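Local coordinates for TRAP dicarboxylate ABC transporter, substrate-binding protein (Roseobacter denitrificans, PDB 4OVQ), which binds beta-D-glucuronate in the periplasm as the solute-binding component of a TRAP-type transporter, probably for delivery to its membrane partners, at residues Lys153-Pro158 with Glu162-Arg167; Leu173-Ile178 with Pro185-Phe190; Ala46-Val51 with Ala258-Leu263. All coordinates share one frame; numbering follows the deposited sequence. Where two conformers were deposited one is given.

How the interactions relate
Following the chain from the N terminus, past strand 25-29, interaction 3 opens at Ala46-Val51 on helix 37-52. Its partner comes only after 206 further residues, at Ala258-Leu263 on helix 248-282, so this contact closes a very long loop. Interactions 1 and 2 both fall within that loop, one after the other and without crossing. Interaction 1 closes a short turn leading into strand 165-168; interaction 2 then packs helix 172-180 against strand 184-187. These two touch each other, since strands 165-168 and 184-187 are paired, and both reach the bound glucuronate. Interaction 3 lies on the opposite side of the chain's centre, with centres about 40 Å from interaction 1 and 33 Å from interaction 2.

Interaction 1: Lys153-Pro158 with Glu162-Arg167; sequences KPINTP and EGMKVR. With BDP (beta-D-glucopyranuronic acid), chain C.
Lys153 and Ile155 pack on selenomethionine Met164 in a small apolar contact, with water bridges beside it, where the loop after strand 146-150 turns back toward strand 165-168. Met164 CE lies 3.9 Å from Lys153 CE as the two chains run past each other in opposite directions, and Met164 SE meets Ile155 CD1 at 4.1 Å. A bend at the end of the selenomethionine (chi3 -73°) lays its methyl against the lysine. Extended beyond CG, Lys153 carries NZ on to a water at 2.8 Å, and that water sits 2.9 Å from Glu162 O; a second water makes a weak link to the same carbonyl. Strand 165-168 begins a beta-alpha-beta unit and delivers Arg167 to the pocket, where it grips the ligand with the paired arginine-carboxylate contact familiar from TRAP solute-binding proteins. NH1 donates to BDP O6B at 2.8 Å and NH2 to BDP O6A at 2.9 Å, both nearly straight, with BDP C6 in the guanidinium plane. A methionine in place of Arg167 would probably leave both carboxylate oxygens without this two-pronged donor and its charge. Arg167 NE bonds to Met188 O, which fixes the guanidinium's rotation.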
loop_
_atom_site.group_PDB
_atom_site.type_symbol
_atom_site.label_atom_id
_atom_site.label_comp_id
_atom_site.label_asym_id
_atom_site.label_seq_id
_atom_site.Cartn_x
_atom_site.Cartn_y
_atom_site.Cartn_z
ATOM N N LYS A 153 -10.917 22.055 -4.251
ATOM C CA LYS A 153 -12.313 21.882 -3.875
ATOM C C LYS A 153 -12.618 20.500 -3.334
ATOM O O LYS A 153 -11.902 19.549 -3.620
ATOM C CB LYS A 153 -13.198 22.089 -5.104
ATOM C CG LYS A 153 -12.927 21.069 -6.206
ATOM C CD LYS A 153 -13.605 21.435 -7.511
ATOM C CE LYS A 153 -13.204 20.468 -8.595
ATOM N NZ LYS A 153 -14.023 20.606 -9.821
ATOM N N PRO A 154 -13.703 20.376 -2.562
ATOM C CA PRO A 154 -14.166 19.050 -2.156
ATOM C C PRO A 154 -14.560 18.182 -3.344
ATOM O O PRO A 154 -15.006 18.697 -4.370
ATOM C CB PRO A 154 -15.431 19.354 -1.334
ATOM C CG PRO A 154 -15.278 20.768 -0.889
ATOM C CD PRO A 154 -14.488 21.463 -1.945
ATOM N N ILE A 155 -14.401 16.873 -3.186
ATOM C CA ILE A 155 -14.922 15.887 -4.130
ATOM C C ILE A 155 -16.098 15.150 -3.500
ATOM O O ILE A 155 -15.946 14.520 -2.451
ATOM C CB ILE A 155 -13.844 14.838 -4.492
ATOM C CG1 ILE A 155 -12.742 15.494 -5.314
ATOM C CG2 ILE A 155 -14.467 13.667 -5.251
ATOM C CD1 ILE A 155 -11.424 14.680 -5.303
ATOM N N ASN A 156 -17.274 15.245 -4.123
ATOM C CA ASN A 156 -18.449 14.519 -3.650
ATOM C C ASN A 156 -19.042 13.601 -4.694
ATOM O O ASN A 156 -19.700 12.619 -4.361
ATOM C CB ASN A 156 -19.530 15.485 -3.148
ATOM C CG ASN A 156 -19.179 16.079 -1.816
ATOM O OD1 ASN A 156 -19.268 15.410 -0.782
ATOM N ND2 ASN A 156 -18.731 17.325 -1.830
ATOM N N THR A 157 -18.799 13.918 -5.958
ATOM C CA THR A 157 -19.294 13.101 -7.056
ATOM C C THR A 157 -18.196 12.953 -8.090
ATOM O O THR A 157 -17.243 13.738 -8.094
ATOM C CB THR A 157 -20.552 13.736 -7.706
ATOM O OG1 THR A 157 -20.177 14.842 -8.535
ATOM C CG2 THR A 157 -21.509 14.211 -6.633
ATOM N N PRO A 158 -18.291 11.925 -8.946
ATOM C CA PRO A 158 -17.333 11.785 -10.048
ATOM C C PRO A 158 -17.178 13.063 -10.867
ATOM O O PRO A 158 -16.085 13.345 -11.327
ATOM C CB PRO A 158 -17.939 10.667 -10.899
ATOM C CG PRO A 158 -18.640 9.801 -9.896
ATOM C CD PRO A 158 -19.178 10.752 -8.835
ATOM N N GLU A 162 -13.645 15.431 -12.765
ATOM C CA GLU A 162 -13.453 15.696 -14.187
ATOM C C GLU A 162 -12.460 16.835 -14.370
ATOM O O GLU A 162 -12.603 17.896 -13.767
ATOM C CB GLU A 162 -14.794 16.035 -14.860
ATOM C CG GLU A 162 -14.677 16.898 -16.127
ATOM C CD GLU A 162 -14.306 16.120 -17.381
ATOM O OE1 GLU A 162 -14.479 14.879 -17.396
ATOM O OE2 GLU A 162 -13.840 16.771 -18.352
ATOM N N GLY A 163 -11.436 16.583 -15.184
ATOM C CA GLY A 163 -10.417 17.563 -15.498
ATOM C C GLY A 163 -9.324 17.682 -14.450
ATOM O O GLY A 163 -8.360 18.411 -14.667
HETATM N N MSE A 164 -9.457 16.987 -13.325
HETATM C CA MSE A 164 -8.465 17.102 -12.259
HETATM C C MSE A 164 -7.226 16.220 -12.554
HETATM O O MSE A 164 -7.372 15.042 -12.894
HETATM C CB MSE A 164 -9.083 16.722 -10.906
HETATM C CG MSE A 164 -8.207 17.053 -9.715
HETATM SE SE MSE A 164 -9.000 16.487 -8.024
HETATM C CE MSE A 164 -10.386 17.807 -7.860
ATOM N N LYS A 165 -6.020 16.777 -12.404
ATOM C CA LYS A 165 -4.775 16.010 -12.569
ATOM C C LYS A 165 -4.516 15.351 -11.236
ATOM O O LYS A 165 -4.237 16.029 -10.247
ATOM C CB LYS A 165 -3.566 16.903 -12.913
ATOM C CG LYS A 165 -3.754 17.832 -14.103
ATOM C CD LYS A 165 -2.534 18.780 -14.240
ATOM C CE LYS A 165 -2.415 19.814 -13.076
ATOM N NZ LYS A 165 -3.297 21.003 -13.347
ATOM N N VAL A 166 -4.643 14.033 -11.186
ATOM C CA VAL A 166 -4.478 13.306 -9.920
ATOM C C VAL A 166 -3.298 12.335 -9.997
ATOM O O VAL A 166 -3.213 11.484 -10.869
ATOM C CB VAL A 166 -5.746 12.525 -9.534
ATOM C CG1 VAL A 166 -5.567 11.919 -8.138
ATOM C CG2 VAL A 166 -7.011 13.423 -9.634
ATOM N N ARG A 167 -2.351 12.508 -9.082
ATOM C CA ARG A 167 -1.230 11.597 -8.981
ATOM C C ARG A 167 -1.709 10.269 -8.426
ATOM O O ARG A 167 -2.520 10.211 -7.487
ATOM C CB ARG A 167 -0.151 12.162 -8.064
ATOM C CG ARG A 167 1.094 11.239 -7.882
ATOM C CD ARG A 167 0.905 10.272 -6.725
ATOM N NE ARG A 167 2.009 9.332 -6.558
ATOM C CZ ARG A 167 2.073 8.453 -5.567
ATOM N NH1 ARG A 167 1.103 8.428 -4.665
ATOM N NH2 ARG A 167 3.112 7.627 -5.484
HETATM C C1 BDP C . 1.447 4.779 1.056
HETATM C C2 BDP C . 2.207 3.479 1.101
HETATM C C3 BDP C . 3.525 3.728 0.508
HETATM C C4 BDP C . 3.379 4.207 -0.897
HETATM C C5 BDP C . 2.537 5.460 -0.941
HETATM C C6 BDP C . 2.301 5.980 -2.368
HETATM O O2 BDP C . 2.368 3.167 2.527
HETATM O O3 BDP C . 4.161 2.398 0.427
HETATM O O4 BDP C . 4.722 4.471 -1.484
HETATM O O5 BDP C . 1.274 5.251 -0.323
HETATM O O6A BDP C . 3.226 5.859 -3.225
HETATM O O1 BDP C . 0.153 4.675 1.574
HETATM O O6B BDP C . 1.237 6.630 -2.511
HETATM O O HOH W 1 -12.214 18.857 -11.048
HETATM O O HOH W 2 -15.090 19.325 -11.926
#

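Interaction 2: Leu173-Ile178 with Pro185-Phe190. With BDP (beta-D-glucopyranuronic acid), chain C.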
loop_
_atom_site.group_PDB
_atom_site.type_symbol
_atom_site.label_atom_id
_atom_site.label_comp_id
_atom_site.label_asym_id
_atom_site.label_seq_id
_atom_site.Cartn_x
_atom_site.Cartn_y
_atom_site.Cartn_z
ATOM N N LEU A 173 -3.980 -0.013 -13.235
ATOM C CA LEU A 173 -5.300 -0.033 -12.613
ATOM C C LEU A 173 -5.683 1.340 -12.057
ATOM O O LEU A 173 -6.841 1.728 -12.070
ATOM C CB LEU A 173 -5.387 -1.055 -11.491
ATOM C CG LEU A 173 -5.922 -2.427 -11.854
ATOM C CD1 LEU A 173 -5.171 -2.978 -13.065
ATOM C CD2 LEU A 173 -5.796 -3.349 -10.635
ATOM N N PHE A 174 -4.694 2.061 -11.531
ATOM C CA PHE A 174 -4.964 3.351 -10.900
ATOM C C PHE A 174 -5.111 4.460 -11.946
ATOM O O PHE A 174 -5.895 5.405 -11.762
ATOM C CB PHE A 174 -3.854 3.716 -9.915
ATOM C CG PHE A 174 -3.546 2.642 -8.910
ATOM C CD1 PHE A 174 -4.549 1.810 -8.402
ATOM C CD2 PHE A 174 -2.257 2.455 -8.484
ATOM C CE1 PHE A 174 -4.252 0.836 -7.489
ATOM C CE2 PHE A 174 -1.957 1.462 -7.568
ATOM C CZ PHE A 174 -2.941 0.641 -7.094
ATOM N N THR A 175 -4.379 4.339 -13.046
ATOM C CA THR A 175 -4.556 5.285 -14.145
ATOM C C THR A 175 -5.970 5.107 -14.690
ATOM O O THR A 175 -6.685 6.083 -14.944
ATOM C CB THR A 175 -3.512 5.116 -15.274
ATOM O OG1 THR A 175 -3.524 3.773 -15.748
ATOM C CG2 THR A 175 -2.143 5.443 -14.800
ATOM N N GLY A 176 -6.384 3.858 -14.855
ATOM C CA GLY A 176 -7.766 3.598 -15.226
ATOM C C GLY A 176 -8.838 4.157 -14.303
ATOM O O GLY A 176 -9.821 4.758 -14.733
HETATM N N MSE A 177 -8.670 3.927 -13.011
HETATM C CA MSE A 177 -9.582 4.438 -12.015
HETATM C C MSE A 177 -9.774 5.937 -12.221
HETATM O O MSE A 177 -10.886 6.410 -12.207
HETATM C CB MSE A 177 -9.041 4.152 -10.593
HETATM C CG MSE A 177 -9.793 4.828 -9.462
HETATM SE SE MSE A 177 -8.959 4.579 -7.748
HETATM C CE MSE A 177 -7.531 5.794 -7.951
ATOM N N ILE A 178 -8.687 6.685 -12.381
ATOM C CA ILE A 178 -8.809 8.136 -12.504
ATOM C C ILE A 178 -9.489 8.513 -13.815
ATOM O O ILE A 178 -10.381 9.359 -13.826
ATOM C CB ILE A 178 -7.456 8.857 -12.364
ATOM C CG1 ILE A 178 -6.811 8.536 -10.997
ATOM C CG2 ILE A 178 -7.617 10.372 -12.577
ATOM C CD1 ILE A 178 -7.532 9.145 -9.783
ATOM N N PRO A 185 -4.838 11.102 -14.958
ATOM C CA PRO A 185 -3.900 10.466 -14.024
ATOM C C PRO A 185 -2.457 10.819 -14.299
ATOM O O PRO A 185 -2.067 11.013 -15.466
ATOM C CB PRO A 185 -4.134 8.979 -14.270
ATOM C CG PRO A 185 -4.638 8.898 -15.663
ATOM C CD PRO A 185 -5.503 10.120 -15.842
ATOM N N SER A 186 -1.676 10.854 -13.228
ATOM C CA SER A 186 -0.264 11.120 -13.330
ATOM C C SER A 186 0.489 10.161 -12.436
ATOM O O SER A 186 0.619 10.382 -11.232
ATOM C CB SER A 186 0.012 12.545 -12.924
ATOM O OG SER A 186 1.358 12.817 -13.148
ATOM N N PRO A 187 0.965 9.061 -13.005
ATOM C CA PRO A 187 1.762 8.166 -12.173
ATOM C C PRO A 187 3.091 8.809 -11.830
ATOM O O PRO A 187 3.786 9.341 -12.705
ATOM C CB PRO A 187 2.001 6.943 -13.055
ATOM C CG PRO A 187 1.016 7.077 -14.193
ATOM C CD PRO A 187 0.767 8.534 -14.364
HETATM N N MSE A 188 3.465 8.734 -10.558
HETATM C CA MSE A 188 4.633 9.458 -10.109
HETATM C C MSE A 188 5.124 8.853 -8.811
HETATM O O MSE A 188 4.338 8.408 -7.970
HETATM C CB MSE A 188 4.208 10.921 -9.875
HETATM C CG MSE A 188 5.266 11.820 -9.425
HETATM SE SE MSE A 188 4.577 13.618 -9.008
HETATM C CE MSE A 188 3.616 13.970 -10.479
ATOM N N ALA A 189 6.437 8.880 -8.627
ATOM C CA ALA A 189 7.063 8.448 -7.399
ATOM C C ALA A 189 6.524 9.235 -6.205
ATOM O O ALA A 189 6.379 10.438 -6.279
ATOM C CB ALA A 189 8.563 8.628 -7.520
ATOM N N PHE A 190 6.295 8.546 -5.101
ATOM C CA PHE A 190 5.759 9.128 -3.890
ATOM C C PHE A 190 6.567 10.330 -3.438
ATOM O O PHE A 190 6.001 11.312 -2.983
ATOM C CB PHE A 190 5.759 8.037 -2.817
ATOM C CG PHE A 190 4.958 8.342 -1.585
ATOM C CD1 PHE A 190 3.699 8.901 -1.650
ATOM C CD2 PHE A 190 5.490 8.024 -0.332
ATOM C CE1 PHE A 190 2.962 9.104 -0.451
ATOM C CE2 PHE A 190 4.756 8.250 0.836
ATOM C CZ PHE A 190 3.525 8.793 0.752
HETATM C C1 BDP C . 1.447 4.779 1.056
HETATM C C2 BDP C . 2.207 3.479 1.101
HETATM C C3 BDP C . 3.525 3.728 0.508
HETATM C C4 BDP C . 3.379 4.207 -0.897
HETATM C C5 BDP C . 2.537 5.460 -0.941
HETATM C C6 BDP C . 2.301 5.980 -2.368
HETATM O O2 BDP C . 2.368 3.167 2.527
HETATM O O3 BDP C . 4.161 2.398 0.427
HETATM O O4 BDP C . 4.722 4.471 -1.484
HETATM O O5 BDP C . 1.274 5.251 -0.323
HETATM O O6A BDP C . 3.226 5.859 -3.225
HETATM O O1 BDP C . 0.153 4.675 1.574
HETATM O O6B BDP C . 1.237 6.630 -2.511
#
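Thr175 and Ile178 meet Pro185 and Pro187 through branches set by their first torsions. In Thr175, chi1 of 55° tucks OG1 back between the backbone N and the carbonyl carbon, where it bonds to Glu172 O one turn earlier in the helix; the methyl CG2 is thereby left to face the strand and touches Pro187 CG at 3.6 Å. In Ile178, chi1 of -59° sends CG2 anti to the backbone N and lays it over the start of the Pro185 ring, 3.7 Å from Pro185 N, an atom that carries no hydrogen to donate. Beside it, Ile178 CB and Pro185 CB come to 3.8 Å, the two side chains sliding past each other in opposite directions. Ile178 covers one face of Pro185 near its N, and the CB-CG edge of the same ring reaches the helix backbone, with Pro185 CG 3.6 Å from Thr175 O. Thr175 meets both prolines at roughly right angles. No hydrogen bond crosses; helix and strand are joined by packing alone. Their axes run 8.0 Å apart at 160°, nearly antiparallel. Ile178 also rests on Val166 and Val168, so the helix covers strand 165-168 as well, and backbone bonds from Ser186 to these same two valines join the strands. Past the strand, the chain brings Phe190 to the glucuronate. One face of its ring lies under the sugar, with BDP C5 3.6 Å above the ring centre, while Phe190 CD1 approaches BDP C6 at 3.3 Å. The whole is a beta-alpha-beta crossover, strand 165-168, helix 172-180 and parallel strand 184-187, ending in an aromatic wall of the sugar-acid site.

Interaction 3: Ala46-Val51 with Ala258-Leu263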
loop_
_atom_site.group_PDB
_atom_site.type_symbol
_atom_site.label_atom_id
_atom_site.label_comp_id
_atom_site.label_asym_id
_atom_site.label_seq_id
_atom_site.Cartn_x
_atom_site.Cartn_y
_atom_site.Cartn_z
ATOM N N ALA A 46 13.494 -5.996 12.656
ATOM C CA ALA A 46 14.944 -6.177 12.682
ATOM C C ALA A 46 15.411 -6.609 14.081
ATOM O O ALA A 46 16.200 -7.516 14.205
ATOM C CB ALA A 46 15.655 -4.900 12.224
ATOM N N GLU A 47 14.888 -5.985 15.118
ATOM C CA GLU A 47 15.229 -6.359 16.491
ATOM C C GLU A 47 14.847 -7.810 16.802
ATOM O O GLU A 47 15.664 -8.581 17.299
ATOM C CB GLU A 47 14.514 -5.444 17.444
ATOM C CG GLU A 47 14.879 -5.763 18.864
ATOM C CD GLU A 47 14.176 -4.871 19.833
ATOM O OE1 GLU A 47 13.136 -4.298 19.489
ATOM O OE2 GLU A 47 14.645 -4.716 20.965
ATOM N N LEU A 48 13.635 -8.181 16.410
ATOM C CA LEU A 48 13.150 -9.539 16.682
ATOM C C LEU A 48 13.880 -10.596 15.857
ATOM O O LEU A 48 14.098 -11.704 16.344
ATOM C CB LEU A 48 11.659 -9.651 16.424
ATOM C CG LEU A 48 10.781 -8.952 17.456
ATOM C CD1 LEU A 48 9.338 -8.938 17.035
ATOM C CD2 LEU A 48 10.987 -9.584 18.873
ATOM N N LEU A 49 14.276 -10.272 14.628
ATOM C CA LEU A 49 15.117 -11.164 13.835
ATOM C C LEU A 49 16.418 -11.482 14.574
ATOM O O LEU A 49 16.787 -12.643 14.736
ATOM C CB LEU A 49 15.426 -10.520 12.477
ATOM C CG LEU A 49 16.409 -11.287 11.616
ATOM C CD1 LEU A 49 15.707 -12.564 11.086
ATOM C CD2 LEU A 49 16.875 -10.404 10.487
ATOM N N ALA A 50 17.095 -10.445 15.074
ATOM C CA ALA A 50 18.354 -10.658 15.788
ATOM C C ALA A 50 18.151 -11.430 17.082
ATOM O O ALA A 50 18.960 -12.276 17.441
ATOM C CB ALA A 50 19.058 -9.328 16.038
ATOM N N VAL A 51 17.069 -11.145 17.804
ATOM C CA VAL A 51 16.766 -11.898 19.021
ATOM C C VAL A 51 16.472 -13.377 18.744
ATOM O O VAL A 51 17.105 -14.261 19.336
ATOM C CB VAL A 51 15.593 -11.252 19.805
ATOM C CG1 VAL A 51 15.122 -12.184 20.949
ATOM C CG2 VAL A 51 16.032 -9.862 20.328
ATOM N N ALA A 258 8.494 -11.585 11.759
ATOM C CA ALA A 258 7.658 -10.827 10.846
ATOM C C ALA A 258 6.236 -10.736 11.325
ATOM O O ALA A 258 5.636 -9.681 11.325
ATOM C CB ALA A 258 7.661 -11.480 9.473
ATOM N N GLN A 259 5.686 -11.868 11.736
ATOM C CA GLN A 259 4.310 -11.886 12.217
ATOM C C GLN A 259 4.106 -10.998 13.460
ATOM O O GLN A 259 3.130 -10.271 13.556
ATOM C CB GLN A 259 3.855 -13.324 12.473
ATOM C CG GLN A 259 3.732 -14.175 11.209
ATOM C CD GLN A 259 3.555 -15.657 11.486
ATOM O OE1 GLN A 259 3.580 -16.100 12.634
ATOM N NE2 GLN A 259 3.365 -16.427 10.435
ATOM N N GLU A 260 5.042 -11.059 14.398
ATOM C CA GLU A 260 4.970 -10.265 15.605
ATOM C C GLU A 260 5.165 -8.762 15.310
ATOM O O GLU A 260 4.475 -7.914 15.865
ATOM C CB GLU A 260 5.951 -10.818 16.630
ATOM C CG GLU A 260 5.509 -12.183 17.146
ATOM C CD GLU A 260 6.485 -12.819 18.127
ATOM O OE1 GLU A 260 7.553 -12.241 18.358
ATOM O OE2 GLU A 260 6.158 -13.898 18.675
ATOM N N SER A 261 6.094 -8.429 14.405
ATOM C CA SER A 261 6.228 -7.071 13.947
ATOM C C SER A 261 4.920 -6.567 13.371
ATOM O O SER A 261 4.500 -5.453 13.623
ATOM C CB SER A 261 7.301 -7.018 12.872
ATOM O OG SER A 261 7.292 -5.817 12.113
ATOM N N ALA A 262 4.256 -7.420 12.576
ATOM C CA ALA A 262 3.009 -6.980 11.964
ATOM C C ALA A 262 1.860 -6.778 12.945
ATOM O O ALA A 262 1.094 -5.850 12.787
ATOM C CB ALA A 262 2.615 -7.895 10.815
ATOM N N LEU A 263 1.745 -7.641 13.956
ATOM C CA LEU A 263 0.740 -7.386 14.989
ATOM C C LEU A 263 1.005 -6.055 15.704
ATOM O O LEU A 263 0.094 -5.284 15.959
ATOM C CB LEU A 263 0.717 -8.548 15.976
ATOM C CG LEU A 263 0.247 -9.873 15.365
ATOM C CD1 LEU A 263 0.251 -10.952 16.414
ATOM C CD2 LEU A 263 -1.157 -9.764 14.738
#
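Leu48, on helix 37-52, makes the contact with helix 248-282 at Glu260 and Ser261, and the second helix is easily followed residue by residue. Ala258 comes first, but its methyl points away from the segment 46-51 and packs on Phe45, earlier in the same helix as Leu48, and on Leu138, Ala139 and Ile236. Glu260 is the residue that faces Leu48. Its CB lies 3.9 Å from Leu48 CD1, and its OE1 comes to 4.0 Å from that same methyl, so one methyl of the leucine touches both the root and the carboxylate of the glutamate. Leu48 CG lies beside its own backbone N (chi1 -72°), and CD1 continues the chain outward at chi2 172°, which carries this methyl across the gap. The two side chains cross at about a right angle. The glutamate is extended beyond CG, and its charge is answered by Lys52, at the end of helix 37-52: OE1 makes a salt bridge to Lys52 NZ. The apolar touch and the ionic one therefore bind the same pair of helices. Ser261 follows, where the backbones come nearest, its CA 7.8 Å from that of Leu48 and its N 4.2 Å from Leu48 CD1. The buried hydroxyl of Ser261 is hydrogen-bonded to Ala41 O, a second polar tie to helix 37-52, and to Tyr141 OH on strand 135-141. Ala262 turns to Ala139 and Tyr141. With only 100 Å² buried, this is a light helix-helix contact: Leu48 also leans on Ala257 and Leu49 on Val254, while Ala258, Ser261 and Ala262 seat helix 248-282 on strands 135-141 and 234-239 of the five-stranded sheet, alongside helix 37-52.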